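Local coordinates for post-proline cleaving enzyme (Rickettsia typhi, PDB 4HVT), which probably acts as a serine endopeptidase of the prolyl oligopeptidase family, hydrolysing peptide bonds on the carboxyl side of proline residues, at residues L305-W310 / W526-Q531; V460-F465 / A514-G519; G487-N492 / F522-H527. All blocks are in the same frame, centred on the assembly; numbering follows the deposited sequence.

Contact 1 (L305-W310 / W526-Q531)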
ATOM      1  N   LEU A 305      19.057   0.271   1.472  1.00  8.16           N
ATOM      2  CA  LEU A 305      18.622   1.072   2.609  1.00  8.33           C
ATOM      3  C   LEU A 305      18.926   0.341   3.906  1.00  8.66           C
ATOM      4  O   LEU A 305      18.663  -0.848   3.999  1.00  8.60           O
ATOM      5  CB  LEU A 305      17.110   1.315   2.540  1.00  8.03           C
ATOM      6  CG  LEU A 305      16.417   2.070   3.679  1.00  8.06           C
ATOM      7  CD1 LEU A 305      16.973   3.482   3.732  1.00  8.51           C
ATOM      8  CD2 LEU A 305      14.916   2.037   3.508  1.00  7.90           C
ATOM      9  N   LEU A 306      19.400   1.098   4.896  1.00  9.29           N
ATOM     10  CA  LEU A 306      19.663   0.568   6.231  1.00  9.53           C
ATOM     11  C   LEU A 306      18.493   0.840   7.166  1.00  9.68           C
ATOM     12  O   LEU A 306      18.025   1.949   7.261  1.00  9.83           O
ATOM     13  CB  LEU A 306      20.963   1.125   6.804  1.00 10.21           C
ATOM     14  CG  LEU A 306      22.216   1.028   5.929  1.00 10.44           C
ATOM     15  CD1 LEU A 306      23.442   1.470   6.715  1.00 11.18           C
ATOM     16  CD2 LEU A 306      22.387  -0.377   5.349  1.00 10.57           C
ATOM     17  N   ARG A 307      18.098  -0.197   7.898  1.00  9.78           N
ATOM     18  CA  ARG A 307      17.102  -0.040   8.964  1.00  9.91           C
ATOM     19  C   ARG A 307      17.813   0.138  10.334  1.00 10.46           C
ATOM     20  O   ARG A 307      17.220   0.665  11.295  1.00 10.24           O
ATOM     21  CB  ARG A 307      16.168  -1.272   8.979  1.00  9.85           C
ATOM     22  CG  ARG A 307      15.292  -1.333  10.212  1.00 10.36           C
ATOM     23  CD  ARG A 307      14.115  -2.274  10.007  1.00 10.36           C
ATOM     24  NE  ARG A 307      13.463  -2.605  11.278  1.00 10.70           N
ATOM     25  CZ  ARG A 307      12.505  -1.897  11.869  1.00 10.89           C
ATOM     26  NH1 ARG A 307      12.092  -0.760  11.333  1.00 11.23           N
ATOM     27  NH2 ARG A 307      12.016  -2.282  13.078  1.00 11.01           N
ATOM     28  N   SER A 308      19.031  -0.408  10.461  1.00 10.73           N
ATOM     29  CA  SER A 308      19.837  -0.281  11.658  1.00 11.82           C
ATOM     30  C   SER A 308      21.202   0.294  11.339  1.00 12.50           C
ATOM     31  O   SER A 308      21.653   0.231  10.175  1.00 11.86           O
ATOM     32  CB  SER A 308      19.990  -1.652  12.339  1.00 12.17           C
ATOM     33  OG  SER A 308      18.731  -2.165  12.702  1.00 12.55           O
ATOM     34  N   ASP A 309      21.868   0.817  12.381  1.00 13.43           N
ATOM     35  CA  ASP A 309      23.262   1.270  12.204  1.00 14.55           C
ATOM     36  C   ASP A 309      24.117   0.089  11.752  1.00 14.62           C
ATOM     37  O   ASP A 309      23.881  -1.045  12.169  1.00 14.48           O
ATOM     38  CB  ASP A 309      23.882   1.764  13.509  1.00 15.74           C
ATOM     39  CG  ASP A 309      23.234   3.006  14.069  1.00 16.53           C
ATOM     40  OD1 ASP A 309      22.464   3.719  13.380  1.00 16.53           O
ATOM     41  OD2 ASP A 309      23.515   3.247  15.292  1.00 18.65           O
ATOM     42  N   TRP A 310      25.071   0.363  10.872  1.00 15.27           N
ATOM     43  CA  TRP A 310      26.002  -0.646  10.379  1.00 15.30           C
ATOM     44  C   TRP A 310      27.450  -0.222  10.704  1.00 17.05           C
ATOM     45  O   TRP A 310      27.911   0.752  10.133  1.00 16.65           O
ATOM     46  CB  TRP A 310      25.833  -0.757   8.878  1.00 14.58           C
ATOM     47  CG  TRP A 310      26.600  -1.834   8.207  1.00 14.64           C
ATOM     48  CD1 TRP A 310      27.381  -2.822   8.794  1.00 15.33           C
ATOM     49  CD2 TRP A 310      26.662  -2.071   6.804  1.00 14.09           C
ATOM     50  NE1 TRP A 310      27.917  -3.638   7.811  1.00 15.31           N
ATOM     51  CE2 TRP A 310      27.477  -3.205   6.586  1.00 14.55           C
ATOM     52  CE3 TRP A 310      26.122  -1.437   5.708  1.00 14.35           C
ATOM     53  CZ2 TRP A 310      27.725  -3.709   5.290  1.00 13.90           C
ATOM     54  CZ3 TRP A 310      26.353  -1.915   4.444  1.00 13.68           C
ATOM     55  CH2 TRP A 310      27.110  -3.061   4.231  1.00 13.64           C
ATOM     56  N   TRP A 526      11.511   6.362  14.198  1.00 11.92           N
ATOM     57  CA  TRP A 526      10.121   6.810  14.306  1.00 11.70           C
ATOM     58  C   TRP A 526       9.184   5.621  14.411  1.00 11.35           C
ATOM     59  O   TRP A 526       8.231   5.640  15.184  1.00 11.35           O
ATOM     60  CB  TRP A 526       9.748   7.682  13.092  1.00 11.41           C
ATOM     61  CG  TRP A 526       8.564   8.592  13.262  1.00 11.61           C
ATOM     62  CD1 TRP A 526       7.394   8.536  12.593  1.00 11.30           C
ATOM     63  CD2 TRP A 526       8.468   9.693  14.134  1.00 12.45           C
ATOM     64  NE1 TRP A 526       6.561   9.530  12.996  1.00 11.95           N
ATOM     65  CE2 TRP A 526       7.190  10.256  13.962  1.00 12.53           C
ATOM     66  CE3 TRP A 526       9.346  10.273  15.062  1.00 13.26           C
ATOM     67  CZ2 TRP A 526       6.783  11.402  14.641  1.00 13.39           C
ATOM     68  CZ3 TRP A 526       8.919  11.386  15.768  1.00 13.96           C
ATOM     69  CH2 TRP A 526       7.651  11.935  15.555  1.00 13.95           C
ATOM     70  N   HIS A 527       9.545   4.537  13.723  1.00 11.17           N
ATOM     71  CA  HIS A 527       8.811   3.274  13.766  1.00 11.01           C
ATOM     72  C   HIS A 527       9.050   2.529  15.081  1.00 11.69           C
ATOM     73  O   HIS A 527       8.102   2.132  15.805  1.00 12.48           O
ATOM     74  CB  HIS A 527       9.212   2.420  12.573  1.00 10.46           C
ATOM     75  CG  HIS A 527       8.670   1.029  12.636  1.00 10.49           C
ATOM     76  ND1 HIS A 527       9.453  -0.070  12.388  1.00 10.59           N
ATOM     77  CD2 HIS A 527       7.451   0.542  13.011  1.00 10.41           C
ATOM     78  CE1 HIS A 527       8.750  -1.170  12.623  1.00 10.62           C
ATOM     79  NE2 HIS A 527       7.527  -0.830  12.967  1.00 10.32           N
ATOM     80  N   LYS A 528      10.321   2.303  15.359  1.00 12.32           N
ATOM     81  CA  LYS A 528      10.753   1.493  16.526  1.00 13.06           C
ATOM     82  C   LYS A 528      10.202   2.071  17.823  1.00 13.79           C
ATOM     83  O   LYS A 528       9.912   1.304  18.767  1.00 13.66           O
ATOM     84  CB  LYS A 528      12.286   1.431  16.560  1.00 13.76           C
ATOM     85  CG  LYS A 528      12.870   0.516  15.495  1.00 14.36           C
ATOM     86  CD  LYS A 528      14.391   0.631  15.422  1.00 16.13           C
ATOM     87  CE  LYS A 528      14.957   0.129  14.101  1.00 17.10           C
ATOM     88  NZ  LYS A 528      16.433  -0.097  14.222  1.00 18.60           N
ATOM     89  N   SER A 529      10.026   3.402  17.874  1.00 14.09           N
ATOM     90  CA  SER A 529       9.474   4.081  19.027  1.00 15.22           C
ATOM     91  C   SER A 529       8.073   3.639  19.479  1.00 14.46           C
ATOM     92  O   SER A 529       7.705   3.882  20.642  1.00 15.24           O
ATOM     93  CB  SER A 529       9.427   5.603  18.762  1.00 16.39           C
ATOM     94  OG  SER A 529      10.779   6.062  18.919  1.00 20.50           O
ATOM     95  N   ALA A 530       7.293   3.084  18.561  1.00 13.48           N
ATOM     96  CA  ALA A 530       5.940   2.583  18.813  1.00 13.36           C
ATOM     97  C   ALA A 530       5.743   1.148  18.359  1.00 12.86           C
ATOM     98  O   ALA A 530       4.618   0.680  18.196  1.00 12.50           O
ATOM     99  CB  ALA A 530       4.896   3.506  18.208  1.00 13.23           C
ATOM    100  N   GLN A 531       6.856   0.433  18.226  1.00 12.93           N
ATOM    101  CA  GLN A 531       6.820  -0.956  17.794  1.00 13.03           C
ATOM    102  C   GLN A 531       6.605  -1.929  18.965  1.00 13.66           C
ATOM    103  O   GLN A 531       7.064  -1.713  20.081  1.00 14.12           O
ATOM    104  CB  GLN A 531       8.102  -1.285  17.043  1.00 12.90           C
ATOM    105  CG  GLN A 531       8.082  -2.603  16.328  1.00 12.90           C
ATOM    106  CD  GLN A 531       9.391  -2.872  15.595  1.00 13.20           C
ATOM    107  OE1 GLN A 531      10.293  -2.019  15.543  1.00 13.34           O
ATOM    108  NE2 GLN A 531       9.544  -4.111  15.092  1.00 13.42           N
TER
HETATM  109  O   HOH W   1      12.397  -4.906  14.197  1.00 18.84           O
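The nearest CA atoms across the contact, those of Arg-307 and Lys-528, are 10.0 Å apart. Residues 305-310 form the loop between strands 301-305 and 310-312, whereas 526-531 continue from helix 524-528 and include a type I beta turn from Lys-528 to Gln-531. Long side chains bridge the gap. With CG anti to the backbone N (chi1 168°) and the chain extended as far as NE, Arg-307 carries its guanidinium across to the helix. There NH1 donates to ND1 of His-527 at 2.9 Å, entering almost in the imidazole plane, with an N-H...N angle of 149°. The other imidazole nitrogen, NE2, is hydrogen-bonded to Glu-610, so the ring is held at both nitrogens. This is a junction between the two parts of a prolyl oligopeptidase: the loop belongs to the beta-propeller and the helix to the alpha/beta-hydrolase domain. Lys-528 slants across the arginine chain, placing CE over the centre of the guanidinium, 3.8 Å above its plane, and giving a hydrogen bond from NZ to Arg-307 O (3.1 Å). A weak bond of 3.4 Å joins the same NZ to OG of Ser-308, whose stronger partner is Asp-291. At the guanidinium edge, NH2 of Arg-307 makes a weak bond to OE1 of Gln-531 (3.0 Å), and one water accepts from both Arg-307 NH2 and Gln-531 NE2, which also bonds to Thr-609 O.

Contact 2 (V460-F465 / A514-G519). With EDO (1,2-ethanediol), chain D.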
ATOM      1  N   VAL A 460       7.963  14.845  22.580  1.00 21.34           N
ATOM      2  CA  VAL A 460       8.182  14.692  21.119  1.00 20.10           C
ATOM      3  C   VAL A 460       7.096  15.388  20.264  1.00 19.58           C
ATOM      4  O   VAL A 460       5.880  15.285  20.520  1.00 18.39           O
ATOM      5  CB  VAL A 460       8.288  13.162  20.745  1.00 19.95           C
ATOM      6  CG1 VAL A 460       8.451  12.927  19.247  1.00 19.23           C
ATOM      7  CG2 VAL A 460       9.467  12.478  21.448  1.00 20.37           C
ATOM      8  N   LYS A 461       7.559  16.168  19.279  1.00 19.89           N
ATOM      9  CA  LYS A 461       6.702  16.794  18.297  1.00 19.98           C
ATOM     10  C   LYS A 461       6.221  15.858  17.198  1.00 18.82           C
ATOM     11  O   LYS A 461       7.014  15.181  16.524  1.00 20.09           O
ATOM     12  CB  LYS A 461       7.376  18.012  17.663  1.00 21.15           C
ATOM     13  CG  LYS A 461       8.033  19.014  18.603  1.00 23.35           C
ATOM     14  CD  LYS A 461       7.091  19.624  19.599  1.00 24.45           C
ATOM     15  CE  LYS A 461       7.852  20.691  20.396  1.00 26.70           C
ATOM     16  NZ  LYS A 461       7.108  21.180  21.565  1.00 28.75           N
ATOM     17  N   ILE A 462       4.913  15.901  16.955  1.00 17.57           N
ATOM     18  CA  ILE A 462       4.247  15.021  16.031  1.00 16.38           C
ATOM     19  C   ILE A 462       3.685  15.903  14.937  1.00 15.94           C
ATOM     20  O   ILE A 462       2.847  16.745  15.204  1.00 16.70           O
ATOM     21  CB  ILE A 462       3.047  14.283  16.734  1.00 15.89           C
ATOM     22  CG1 ILE A 462       3.512  13.575  18.023  1.00 16.24           C
ATOM     23  CG2 ILE A 462       2.355  13.308  15.793  1.00 15.10           C
ATOM     24  CD1 ILE A 462       4.680  12.620  17.901  1.00 15.99           C
ATOM     25  N   PRO A 463       4.131  15.694  13.698  1.00 15.35           N
ATOM     26  CA  PRO A 463       3.591  16.476  12.603  1.00 15.13           C
ATOM     27  C   PRO A 463       2.149  16.126  12.336  1.00 14.94           C
ATOM     28  O   PRO A 463       1.729  14.974  12.501  1.00 14.15           O
ATOM     29  CB  PRO A 463       4.400  16.024  11.386  1.00 14.90           C
ATOM     30  CG  PRO A 463       5.593  15.344  11.919  1.00 14.73           C
ATOM     31  CD  PRO A 463       5.165  14.757  13.247  1.00 15.02           C
ATOM     32  N   TYR A 464       1.399  17.115  11.892  1.00 15.11           N
ATOM     33  CA  TYR A 464       0.137  16.863  11.271  1.00 15.28           C
ATOM     34  C   TYR A 464      -0.175  17.922  10.204  1.00 15.41           C
ATOM     35  O   TYR A 464       0.336  19.047  10.250  1.00 16.29           O
ATOM     36  CB  TYR A 464      -1.015  16.757  12.284  1.00 15.78           C
ATOM     37  CG  TYR A 464      -1.395  17.986  13.084  1.00 16.84           C
ATOM     38  CD1 TYR A 464      -0.731  18.306  14.283  1.00 17.84           C
ATOM     39  CD2 TYR A 464      -2.440  18.776  12.701  1.00 17.48           C
ATOM     40  CE1 TYR A 464      -1.101  19.400  15.074  1.00 18.84           C
ATOM     41  CE2 TYR A 464      -2.820  19.857  13.480  1.00 18.65           C
ATOM     42  CZ  TYR A 464      -2.166  20.166  14.674  1.00 18.89           C
ATOM     43  OH  TYR A 464      -2.587  21.315  15.375  1.00 21.14           O
ATOM     44  N   PHE A 465      -0.987  17.502   9.251  1.00 15.36           N
ATOM     45  CA  PHE A 465      -1.444  18.281   8.115  1.00 15.49           C
ATOM     46  C   PHE A 465      -2.924  18.615   8.244  1.00 16.00           C
ATOM     47  O   PHE A 465      -3.793  17.724   8.423  1.00 15.91           O
ATOM     48  CB  PHE A 465      -1.122  17.569   6.824  1.00 15.05           C
ATOM     49  CG  PHE A 465       0.343  17.481   6.579  1.00 15.37           C
ATOM     50  CD1 PHE A 465       1.014  18.486   5.915  1.00 15.70           C
ATOM     51  CD2 PHE A 465       1.067  16.418   7.072  1.00 14.99           C
ATOM     52  CE1 PHE A 465       2.404  18.415   5.715  1.00 15.42           C
ATOM     53  CE2 PHE A 465       2.420  16.341   6.933  1.00 15.33           C
ATOM     54  CZ  PHE A 465       3.116  17.315   6.198  1.00 15.33           C
ATOM     55  N   ALA A 514      -2.360  12.866  10.689  1.00 13.31           N
ATOM     56  CA  ALA A 514      -1.365  12.853  11.766  1.00 13.55           C
ATOM     57  C   ALA A 514      -0.227  11.838  11.541  1.00 13.09           C
ATOM     58  O   ALA A 514      -0.454  10.659  11.388  1.00 12.78           O
ATOM     59  CB  ALA A 514      -2.038  12.601  13.101  1.00 14.03           C
ATOM     60  N   ASN A 515       1.001  12.328  11.535  1.00 12.99           N
ATOM     61  CA  ASN A 515       2.168  11.514  11.272  1.00 12.30           C
ATOM     62  C   ASN A 515       2.725  10.917  12.552  1.00 11.99           C
ATOM     63  O   ASN A 515       3.854  11.169  13.028  1.00 12.08           O
ATOM     64  CB  ASN A 515       3.190  12.379  10.512  1.00 12.76           C
ATOM     65  CG  ASN A 515       2.619  12.872   9.201  1.00 13.13           C
ATOM     66  OD1 ASN A 515       2.263  14.032   9.085  1.00 14.39           O
ATOM     67  ND2 ASN A 515       2.532  11.986   8.207  1.00 12.68           N
ATOM     68  N   ILE A 516       1.909  10.077  13.125  1.00 11.84           N
ATOM     69  CA  ILE A 516       2.227   9.497  14.414  1.00 11.75           C
ATOM     70  C   ILE A 516       3.350   8.452  14.393  1.00 11.35           C
ATOM     71  O   ILE A 516       3.685   7.858  13.351  1.00 10.71           O
ATOM     72  CB  ILE A 516       0.964   8.852  15.048  1.00 11.92           C
ATOM     73  CG1 ILE A 516       0.538   7.544  14.328  1.00 11.30           C
ATOM     74  CG2 ILE A 516      -0.144   9.924  15.152  1.00 12.23           C
ATOM     75  CD1 ILE A 516      -0.811   6.966  14.807  1.00 11.65           C
ATOM     76  N   ARG A 517       3.973   8.268  15.543  1.00 11.57           N
ATOM     77  CA  ARG A 517       5.041   7.245  15.633  1.00 11.37           C
ATOM     78  C   ARG A 517       4.500   5.847  15.327  1.00 10.95           C
ATOM     79  O   ARG A 517       3.301   5.624  15.387  1.00 11.01           O
ATOM     80  CB  ARG A 517       5.781   7.343  16.956  1.00 11.98           C
ATOM     81  CG  ARG A 517       6.749   8.519  16.974  1.00 12.43           C
ATOM     82  CD  ARG A 517       7.357   8.781  18.323  1.00 13.25           C
ATOM     83  NE  ARG A 517       6.385   9.341  19.283  1.00 14.16           N
ATOM     84  CZ  ARG A 517       6.688   9.726  20.523  1.00 15.12           C
ATOM     85  NH1 ARG A 517       7.940   9.626  20.970  1.00 16.15           N
ATOM     86  NH2 ARG A 517       5.745  10.192  21.315  1.00 15.48           N
ATOM     87  N   GLY A 518       5.386   4.905  14.953  1.00 10.58           N
ATOM     88  CA  GLY A 518       4.980   3.627  14.339  1.00  9.98           C
ATOM     89  C   GLY A 518       5.167   3.759  12.823  1.00  9.53           C
ATOM     90  O   GLY A 518       5.417   2.795  12.092  1.00  9.18           O
ATOM     91  N   GLY A 519       4.969   4.983  12.322  1.00  9.62           N
ATOM     92  CA  GLY A 519       5.219   5.271  10.901  1.00  9.27           C
ATOM     93  C   GLY A 519       6.698   5.465  10.647  1.00  9.28           C
ATOM     94  O   GLY A 519       7.515   5.224  11.523  1.00  9.48           O
TER
HETATM   95  C1  EDO D 803       9.545  16.458  14.294  1.00 35.63           C
HETATM   96  O1  EDO D 803      10.687  17.268  14.627  1.00 37.07           O
HETATM   97  C2  EDO D 803       9.726  15.066  14.858  1.00 33.98           C
HETATM   98  O2  EDO D 803       9.745  15.113  16.280  1.00 32.53           O
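Pro-463 O accepts the backbone N-H of Asn-515 at 2.9 Å, with an N-H...O angle of 162°. Next to this bond, Tyr-464 and Ala-514 form an antiparallel non-hydrogen-bonded pair, their CA atoms 4.3 Å apart. After Ala-514 the chain leaves the sheet through an inverse gamma turn centred on Asn-515. The Asn-515 side chain crosses the proline ring at about a right angle, and its OD1 meets the edge of the Phe-465 ring, 3.2 Å from CE2, with amide and ring planes perpendicular. Its ND2 is hydrogen-bonded to Glu-521. CG2 of Ile-462 packs against CG2 of Ile-516 at 4.3 Å, while the other branch sends CD1 to within 3.9 Å of Arg-517 NE. Val-460 lays CB 3.4 Å above one face of the Arg-517 guanidinium, toward its rim. Salt bridges from NE to Asp-541 and from NH1 to Asp-458 hold this buried charge. The contact lies where strand 461-469 meets the end of strand 510-514 in the mixed sheet of the hydrolase domain, with Trp-526 of helix 524-528 against Val-460, Ile-462, Pro-463 and Arg-517, and helix 536-551 packed on Ile-462, Tyr-464, Ile-516 and Arg-517.

Contact 3 (G487-N492 / F522-H527)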
ATOM      1  N   GLY A 487       2.224   2.530  11.704  1.00 10.21           N
ATOM      2  CA  GLY A 487       2.800   1.183  11.809  1.00 10.10           C
ATOM      3  C   GLY A 487       3.735   0.905  10.657  1.00  9.67           C
ATOM      4  O   GLY A 487       3.676   1.556   9.633  1.00  9.89           O
ATOM      5  N   PHE A 488       4.576  -0.110  10.849  1.00  9.56           N
ATOM      6  CA  PHE A 488       5.308  -0.758   9.758  1.00  9.44           C
ATOM      7  C   PHE A 488       6.277   0.176   9.062  1.00  9.28           C
ATOM      8  O   PHE A 488       6.701  -0.125   7.942  1.00  9.07           O
ATOM      9  CB  PHE A 488       4.364  -1.492   8.786  1.00  9.30           C
ATOM     10  CG  PHE A 488       3.543  -2.589   9.455  1.00  9.32           C
ATOM     11  CD1 PHE A 488       4.105  -3.790   9.780  1.00  9.52           C
ATOM     12  CD2 PHE A 488       2.224  -2.378   9.832  1.00  9.79           C
ATOM     13  CE1 PHE A 488       3.382  -4.783  10.363  1.00  9.41           C
ATOM     14  CE2 PHE A 488       1.513  -3.354  10.451  1.00  9.91           C
ATOM     15  CZ  PHE A 488       2.092  -4.580  10.705  1.00  9.84           C
ATOM     16  N   GLN A 489       6.664   1.265   9.725  1.00  9.64           N
ATOM     17  CA  GLN A 489       7.587   2.252   9.117  1.00  9.61           C
ATOM     18  C   GLN A 489       6.985   2.844   7.858  1.00  9.29           C
ATOM     19  O   GLN A 489       7.688   3.401   6.970  1.00  9.41           O
ATOM     20  CB  GLN A 489       8.994   1.645   8.870  1.00  9.75           C
ATOM     21  CG  GLN A 489      10.085   2.694   8.909  1.00 10.26           C
ATOM     22  CD  GLN A 489      11.492   2.186   8.683  1.00 11.04           C
ATOM     23  OE1 GLN A 489      11.801   1.077   9.091  1.00 12.39           O
ATOM     24  NE2 GLN A 489      12.363   3.006   8.032  1.00 11.04           N
ATOM     25  N   VAL A 490       5.663   2.826   7.757  1.00  9.46           N
ATOM     26  CA  VAL A 490       4.985   3.434   6.613  1.00  9.48           C
ATOM     27  C   VAL A 490       4.992   4.970   6.707  1.00  9.60           C
ATOM     28  O   VAL A 490       4.589   5.552   7.716  1.00  9.90           O
ATOM     29  CB  VAL A 490       3.556   2.956   6.474  1.00  9.98           C
ATOM     30  CG1 VAL A 490       2.773   3.878   5.527  1.00 10.22           C
ATOM     31  CG2 VAL A 490       3.537   1.469   6.123  1.00 10.09           C
ATOM     32  N   ILE A 491       5.439   5.632   5.637  1.00  9.67           N
ATOM     33  CA  ILE A 491       5.404   7.104   5.580  1.00 10.32           C
ATOM     34  C   ILE A 491       4.030   7.529   5.103  1.00 11.09           C
ATOM     35  O   ILE A 491       3.668   7.209   3.977  1.00 11.34           O
ATOM     36  CB  ILE A 491       6.466   7.666   4.591  1.00 10.32           C
ATOM     37  CG1 ILE A 491       7.884   7.225   5.028  1.00 10.56           C
ATOM     38  CG2 ILE A 491       6.333   9.174   4.481  1.00 10.85           C
ATOM     39  CD1 ILE A 491       8.978   7.491   4.001  1.00 10.61           C
ATOM     40  N   ASN A 492       3.255   8.209   5.953  1.00 11.47           N
ATOM     41  CA  ASN A 492       1.874   8.588   5.632  1.00 12.72           C
ATOM     42  C   ASN A 492       1.820   9.996   5.060  1.00 13.04           C
ATOM     43  O   ASN A 492       1.521  10.959   5.741  1.00 13.22           O
ATOM     44  CB  ASN A 492       0.993   8.478   6.892  1.00 13.19           C
ATOM     45  CG  ASN A 492      -0.457   8.208   6.563  1.00 13.12           C
ATOM     46  OD1 ASN A 492      -0.856   8.130   5.386  1.00 13.50           O
ATOM     47  ND2 ASN A 492      -1.269   8.058   7.596  1.00 12.56           N
ATOM     48  N   PHE A 522      10.155   9.862  10.121  1.00 11.15           N
ATOM     49  CA  PHE A 522      11.502  10.193  10.596  1.00 12.01           C
ATOM     50  C   PHE A 522      12.398   8.959  10.718  1.00 12.04           C
ATOM     51  O   PHE A 522      13.209   8.816  11.623  1.00 12.22           O
ATOM     52  CB  PHE A 522      11.417  11.080  11.824  1.00 13.28           C
ATOM     53  CG  PHE A 522      10.672  12.326  11.566  1.00 14.21           C
ATOM     54  CD1 PHE A 522      11.252  13.330  10.813  1.00 14.76           C
ATOM     55  CD2 PHE A 522       9.377  12.492  11.993  1.00 15.05           C
ATOM     56  CE1 PHE A 522      10.584  14.507  10.546  1.00 15.53           C
ATOM     57  CE2 PHE A 522       8.682  13.662  11.731  1.00 15.54           C
ATOM     58  CZ  PHE A 522       9.286  14.666  11.006  1.00 15.98           C
ATOM     59  N   GLY A 523      12.239   8.093   9.751  1.00 11.51           N
ATOM     60  CA  GLY A 523      13.092   6.922   9.584  1.00 11.57           C
ATOM     61  C   GLY A 523      12.782   5.818  10.552  1.00 11.69           C
ATOM     62  O   GLY A 523      11.723   5.805  11.194  1.00 11.53           O
ATOM     63  N   PRO A 524      13.702   4.857  10.647  1.00 11.36           N
ATOM     64  CA  PRO A 524      13.425   3.655  11.423  1.00 11.68           C
ATOM     65  C   PRO A 524      13.168   3.889  12.923  1.00 11.75           C
ATOM     66  O   PRO A 524      12.348   3.186  13.527  1.00 11.46           O
ATOM     67  CB  PRO A 524      14.673   2.801  11.209  1.00 11.93           C
ATOM     68  CG  PRO A 524      15.667   3.604  10.434  1.00 11.99           C
ATOM     69  CD  PRO A 524      14.963   4.808   9.881  1.00 11.69           C
ATOM     70  N   GLU A 525      13.774   4.921  13.489  1.00 12.35           N
ATOM     71  CA  GLU A 525      13.550   5.217  14.910  1.00 12.82           C
ATOM     72  C   GLU A 525      12.103   5.659  15.153  1.00 12.63           C
ATOM     73  O   GLU A 525      11.541   5.452  16.227  1.00 13.68           O
ATOM     74  CB  GLU A 525      14.479   6.321  15.396  1.00 13.45           C
ATOM     75  N   TRP A 526      11.511   6.362  14.198  1.00 11.92           N
ATOM     76  CA  TRP A 526      10.121   6.810  14.306  1.00 11.70           C
ATOM     77  C   TRP A 526       9.184   5.621  14.411  1.00 11.35           C
ATOM     78  O   TRP A 526       8.231   5.640  15.184  1.00 11.35           O
ATOM     79  CB  TRP A 526       9.748   7.682  13.092  1.00 11.41           C
ATOM     80  CG  TRP A 526       8.564   8.592  13.262  1.00 11.61           C
ATOM     81  CD1 TRP A 526       7.394   8.536  12.593  1.00 11.30           C
ATOM     82  CD2 TRP A 526       8.468   9.693  14.134  1.00 12.45           C
ATOM     83  NE1 TRP A 526       6.561   9.530  12.996  1.00 11.95           N
ATOM     84  CE2 TRP A 526       7.190  10.256  13.962  1.00 12.53           C
ATOM     85  CE3 TRP A 526       9.346  10.273  15.062  1.00 13.26           C
ATOM     86  CZ2 TRP A 526       6.783  11.402  14.641  1.00 13.39           C
ATOM     87  CZ3 TRP A 526       8.919  11.386  15.768  1.00 13.96           C
ATOM     88  CH2 TRP A 526       7.651  11.935  15.555  1.00 13.95           C
ATOM     89  N   HIS A 527       9.545   4.537  13.723  1.00 11.17           N
ATOM     90  CA  HIS A 527       8.811   3.274  13.766  1.00 11.01           C
ATOM     91  C   HIS A 527       9.050   2.529  15.081  1.00 11.69           C
ATOM     92  O   HIS A 527       8.102   2.132  15.805  1.00 12.48           O
ATOM     93  CB  HIS A 527       9.212   2.420  12.573  1.00 10.46           C
ATOM     94  CG  HIS A 527       8.670   1.029  12.636  1.00 10.49           C
ATOM     95  ND1 HIS A 527       9.453  -0.070  12.388  1.00 10.59           N
ATOM     96  CD2 HIS A 527       7.451   0.542  13.011  1.00 10.41           C
ATOM     97  CE1 HIS A 527       8.750  -1.170  12.623  1.00 10.62           C
ATOM     98  NE2 HIS A 527       7.527  -0.830  12.967  1.00 10.32           N
TER
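From CB onward, the side chain of Gln-489 runs from the imidazole of His-527 to the proline that begins helix 524-528. CB lies 3.8 Å from both CB and CG of His-527, and CG is equally close to that CB. A chi1 of -152° turns CG away from the backbone N, and the chain stays extended, carrying the amide past the histidine to the first turn of the helix. There CD sits 3.7 Å from CA of Pro-524. OE1 touches CA and CB of the same proline and also accepts a weak hydrogen bond from Arg-307. NE2 comes 3.5 Å from Pro-524 N, which has no hydrogen to offer, so this contact is van der Waals packing. Gly-523, at the N-cap position, contributes its carbonyl carbon to the same surface. The backbone of 487-492 meets the histidine differently: Gln-489 N lies 3.4 Å above one face of the imidazole, offset toward the rim, with the Phe-488 carbonyl carbon beside it. Tyr-267 of the propeller also meets the imidazole, and Phe-488 N is hydrogen-bonded to Glu-610 OE2. Phe-488 and Gln-489 are the central residues of a type I' beta turn, both with positive phi, closed by the bond from Val-490 N to Gly-487 O. The turn belongs to the loop following strand 480-483 of the alpha/beta-hydrolase fold, with the Phe-488 side chain near, though not touching, the residues that probably form the Ser-His-Asp triad.

All three contacts gather around the segment 514-531 on one side of the chain's centre, where the hydrolase domain faces the propeller. Contacts 1 and 3 lie about 8 Å apart between centres and share helix 524-528; contact 2 is about 10 Å from contact 3 and 16 Å from contact 1. Along the chain, contact 2 is nested inside the long loop closed by contact 1, while the segments of contacts 2 and 3 alternate. Gly-518 links the latter two, with its N 2.9 Å from Trp-526 O and its O 3.1 Å from Gln-489 N. A continuous path thus leads from the edge region of the hydrolase sheet, through the short helix, to a propeller loop.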